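Local coordinates for alpha-galactosidase 1 (Saccharomyces cerevisiae, PDB 3LRM), which hydrolyses terminal, non-reducing alpha-D-galactose residues from alpha-D-galactosides such as galactose oligosaccharides and galactomannans, at residues R326-Y331 and G341-W346. The protein carries 2 engineered substitutions. Numbering follows the deposited sequence.
Sequences RVWRYY and GEIQMW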
loop_
_atom_site.group_PDB
_atom_site.type_symbol
_atom_site.label_atom_id
_atom_site.label_comp_id
_atom_site.label_asym_id
_atom_site.label_seq_id
_atom_site.Cartn_x
_atom_site.Cartn_y
_atom_site.Cartn_z
ATOM N N ARG A 326 -14.854 -16.793 -10.759
ATOM C CA ARG A 326 -15.380 -17.226 -9.478
ATOM C C ARG A 326 -16.679 -16.467 -9.218
ATOM O O ARG A 326 -16.674 -15.242 -9.094
ATOM C CB ARG A 326 -14.370 -16.969 -8.361
ATOM C CG ARG A 326 -14.669 -17.723 -7.076
ATOM C CD ARG A 326 -14.424 -16.856 -5.870
ATOM N NE ARG A 326 -13.027 -16.838 -5.447
ATOM C CZ ARG A 326 -12.435 -15.797 -4.865
ATOM N NH1 ARG A 326 -13.106 -14.667 -4.656
ATOM N NH2 ARG A 326 -11.162 -15.880 -4.507
ATOM N N VAL A 327 -17.785 -17.200 -9.147
ATOM C CA VAL A 327 -19.108 -16.597 -8.998
ATOM C C VAL A 327 -19.403 -16.216 -7.546
ATOM O O VAL A 327 -19.890 -15.113 -7.278
ATOM C CB VAL A 327 -20.224 -17.503 -9.577
ATOM C CG1 VAL A 327 -21.602 -16.910 -9.314
ATOM C CG2 VAL A 327 -20.012 -17.698 -11.073
ATOM N N TRP A 328 -19.113 -17.128 -6.622
ATOM C CA TRP A 328 -19.228 -16.833 -5.198
ATOM C C TRP A 328 -18.216 -17.567 -4.322
ATOM O O TRP A 328 -17.616 -18.562 -4.736
ATOM C CB TRP A 328 -20.660 -17.037 -4.680
ATOM C CG TRP A 328 -21.321 -18.372 -4.981
ATOM C CD1 TRP A 328 -22.325 -18.597 -5.881
ATOM C CD2 TRP A 328 -21.061 -19.640 -4.350
ATOM N NE1 TRP A 328 -22.694 -19.922 -5.863
ATOM C CE2 TRP A 328 -21.939 -20.584 -4.932
ATOM C CE3 TRP A 328 -20.170 -20.070 -3.357
ATOM C CZ2 TRP A 328 -21.949 -21.933 -4.557
ATOM C CZ3 TRP A 328 -20.182 -21.413 -2.982
ATOM C CH2 TRP A 328 -21.067 -22.326 -3.584
ATOM N N ARG A 329 -18.036 -17.048 -3.111
ATOM C CA ARG A 329 -17.128 -17.622 -2.130
ATOM C C ARG A 329 -17.650 -17.325 -0.724
ATOM O O ARG A 329 -17.866 -16.170 -0.367
ATOM C CB ARG A 329 -15.712 -17.055 -2.315
ATOM C CG ARG A 329 -14.648 -17.666 -1.409
ATOM C CD ARG A 329 -14.461 -16.885 -0.112
ATOM N NE ARG A 329 -13.946 -15.535 -0.343
ATOM C CZ ARG A 329 -12.664 -15.232 -0.511
ATOM N NH1 ARG A 329 -11.728 -16.177 -0.487
ATOM N NH2 ARG A 329 -12.318 -13.974 -0.713
ATOM N N TYR A 330 -17.850 -18.377 0.064
ATOM C CA TYR A 330 -18.264 -18.231 1.457
ATOM C C TYR A 330 -17.350 -19.021 2.379
ATOM O O TYR A 330 -16.889 -20.111 2.034
ATOM C CB TYR A 330 -19.711 -18.698 1.653
ATOM C CG TYR A 330 -20.700 -18.027 0.729
ATOM C CD1 TYR A 330 -21.188 -18.689 -0.394
ATOM C CD2 TYR A 330 -21.141 -16.726 0.973
ATOM C CE1 TYR A 330 -22.089 -18.081 -1.246
ATOM C CE2 TYR A 330 -22.043 -16.108 0.126
ATOM C CZ TYR A 330 -22.516 -16.789 -0.982
ATOM O OH TYR A 330 -23.417 -16.181 -1.831
ATOM N N TYR A 331 -17.089 -18.461 3.552
ATOM C CA TYR A 331 -16.327 -19.163 4.571
ATOM C C TYR A 331 -17.274 -20.034 5.376
ATOM O O TYR A 331 -18.412 -19.647 5.633
ATOM C CB TYR A 331 -15.563 -18.181 5.460
ATOM C CG TYR A 331 -14.474 -17.452 4.715
ATOM C CD1 TYR A 331 -14.665 -16.149 4.276
ATOM C CD2 TYR A 331 -13.259 -18.078 4.421
ATOM C CE1 TYR A 331 -13.671 -15.476 3.578
ATOM C CE2 TYR A 331 -12.258 -17.412 3.721
ATOM C CZ TYR A 331 -12.475 -16.110 3.304
ATOM O OH TYR A 331 -11.504 -15.428 2.614
ATOM N N GLY A 341 -11.185 -22.941 5.715
ATOM C CA GLY A 341 -12.422 -23.565 5.273
ATOM C C GLY A 341 -13.296 -22.600 4.517
ATOM O O GLY A 341 -13.875 -21.697 5.108
ATOM N N GLU A 342 -13.380 -22.789 3.204
ATOM C CA GLU A 342 -14.226 -21.954 2.355
ATOM C C GLU A 342 -14.818 -22.784 1.218
ATOM O O GLU A 342 -14.241 -23.787 0.803
ATOM C CB GLU A 342 -13.455 -20.736 1.809
ATOM C CG GLU A 342 -12.256 -21.078 0.917
ATOM C CD GLU A 342 -11.384 -19.875 0.587
ATOM O OE1 GLU A 342 -11.854 -18.947 -0.110
ATOM O OE2 GLU A 342 -10.209 -19.865 1.009
ATOM N N ILE A 343 -15.982 -22.366 0.733
ATOM C CA ILE A 343 -16.599 -22.994 -0.435
ATOM C C ILE A 343 -16.664 -22.020 -1.610
ATOM O O ILE A 343 -16.882 -20.815 -1.423
ATOM C CB ILE A 343 -17.991 -23.604 -0.123
ATOM C CG1 ILE A 343 -18.891 -22.592 0.589
ATOM C CG2 ILE A 343 -17.825 -24.849 0.717
ATOM C CD1 ILE A 343 -20.351 -22.982 0.628
ATOM N N GLN A 344 -16.458 -22.541 -2.815
ATOM C CA GLN A 344 -16.422 -21.704 -4.010
ATOM C C GLN A 344 -17.200 -22.286 -5.180
ATOM O O GLN A 344 -17.309 -23.503 -5.312
ATOM C CB GLN A 344 -14.985 -21.437 -4.422
ATOM C CG GLN A 344 -14.303 -20.417 -3.561
ATOM C CD GLN A 344 -12.837 -20.282 -3.859
ATOM O OE1 GLN A 344 -12.393 -20.530 -4.979
ATOM N NE2 GLN A 344 -12.066 -19.879 -2.853
ATOM N N MET A 345 -17.754 -21.400 -6.007
ATOM C CA MET A 345 -18.359 -21.777 -7.277
ATOM C C MET A 345 -17.725 -20.990 -8.405
ATOM O O MET A 345 -17.584 -19.774 -8.321
ATOM C CB MET A 345 -19.853 -21.503 -7.289
ATOM C CG MET A 345 -20.597 -22.351 -8.308
ATOM S SD MET A 345 -21.673 -21.395 -9.391
ATOM C CE MET A 345 -20.629 -21.222 -10.811
ATOM N N TRP A 346 -17.353 -21.690 -9.463
ATOM C CA TRP A 346 -16.746 -21.047 -10.609
ATOM C C TRP A 346 -17.505 -21.450 -11.853
ATOM O O TRP A 346 -17.922 -22.599 -11.986
ATOM C CB TRP A 346 -15.286 -21.463 -10.763
ATOM C CG TRP A 346 -14.344 -21.023 -9.667
ATOM C CD1 TRP A 346 -14.366 -21.404 -8.348
ATOM C CD2 TRP A 346 -13.206 -20.163 -9.812
ATOM N NE1 TRP A 346 -13.326 -20.818 -7.667
ATOM C CE2 TRP A 346 -12.596 -20.056 -8.541
ATOM C CE3 TRP A 346 -12.643 -19.472 -10.893
ATOM C CZ2 TRP A 346 -11.458 -19.279 -8.322
ATOM C CZ3 TRP A 346 -11.514 -18.700 -10.673
ATOM C CH2 TRP A 346 -10.932 -18.612 -9.401
HETATM O O HOH W 1 -9.713 -17.413 1.868
#
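Tyr330 and Ile343 exchange backbone hydrogen bonds in the antiparallel beta hairpin of strands 325-331 and 342-349, the first two of the antiparallel sheet of the C-terminal domain, with 325-331 outermost within the chain and a classic beta bulge near one end. Met345 N donates to Trp328 O. At the bulge Val327 and Trp328 both face Met345: its O takes a 2.7 Å hydrogen bond from Val327 N and a weak one from Trp328 N. Polar groups gather on the face turned to helix 239-246 of the catalytic barrel. Arg329 NH1 forms a salt bridge with Glu342 OE1 (2.8 Å); OE1 lies in the guanidinium plane, and NH1 comes to its syn side, 20° out of the carboxylate plane, while NH2 reaches Asp226. The same OE1 accepts Gln344 NE2 from above the carboxylate plane. Asn244, on the helix, hydrogen-bonds both Gln344 NE2 and Glu342 OE2, and a water links OE2 to Tyr331 OH. Aromatic contacts lie on both faces. Arg326 CB sits over the six-membered ring of Trp346, 3.6 Å from its centroid; chi1 of -164° turns CG anti to the backbone N, which lays it over the Trp346 face beside NE1. On the other face Met345 CB covers the Trp328 five-membered ring, Met345 SD stands obliquely to it, and Ile343 CD1 packs against Trp328 CZ3. Trp346 NE1 donates in its ring plane to a lone pair of Gln344 OE1 at 2.9 Å, tying amide to indole.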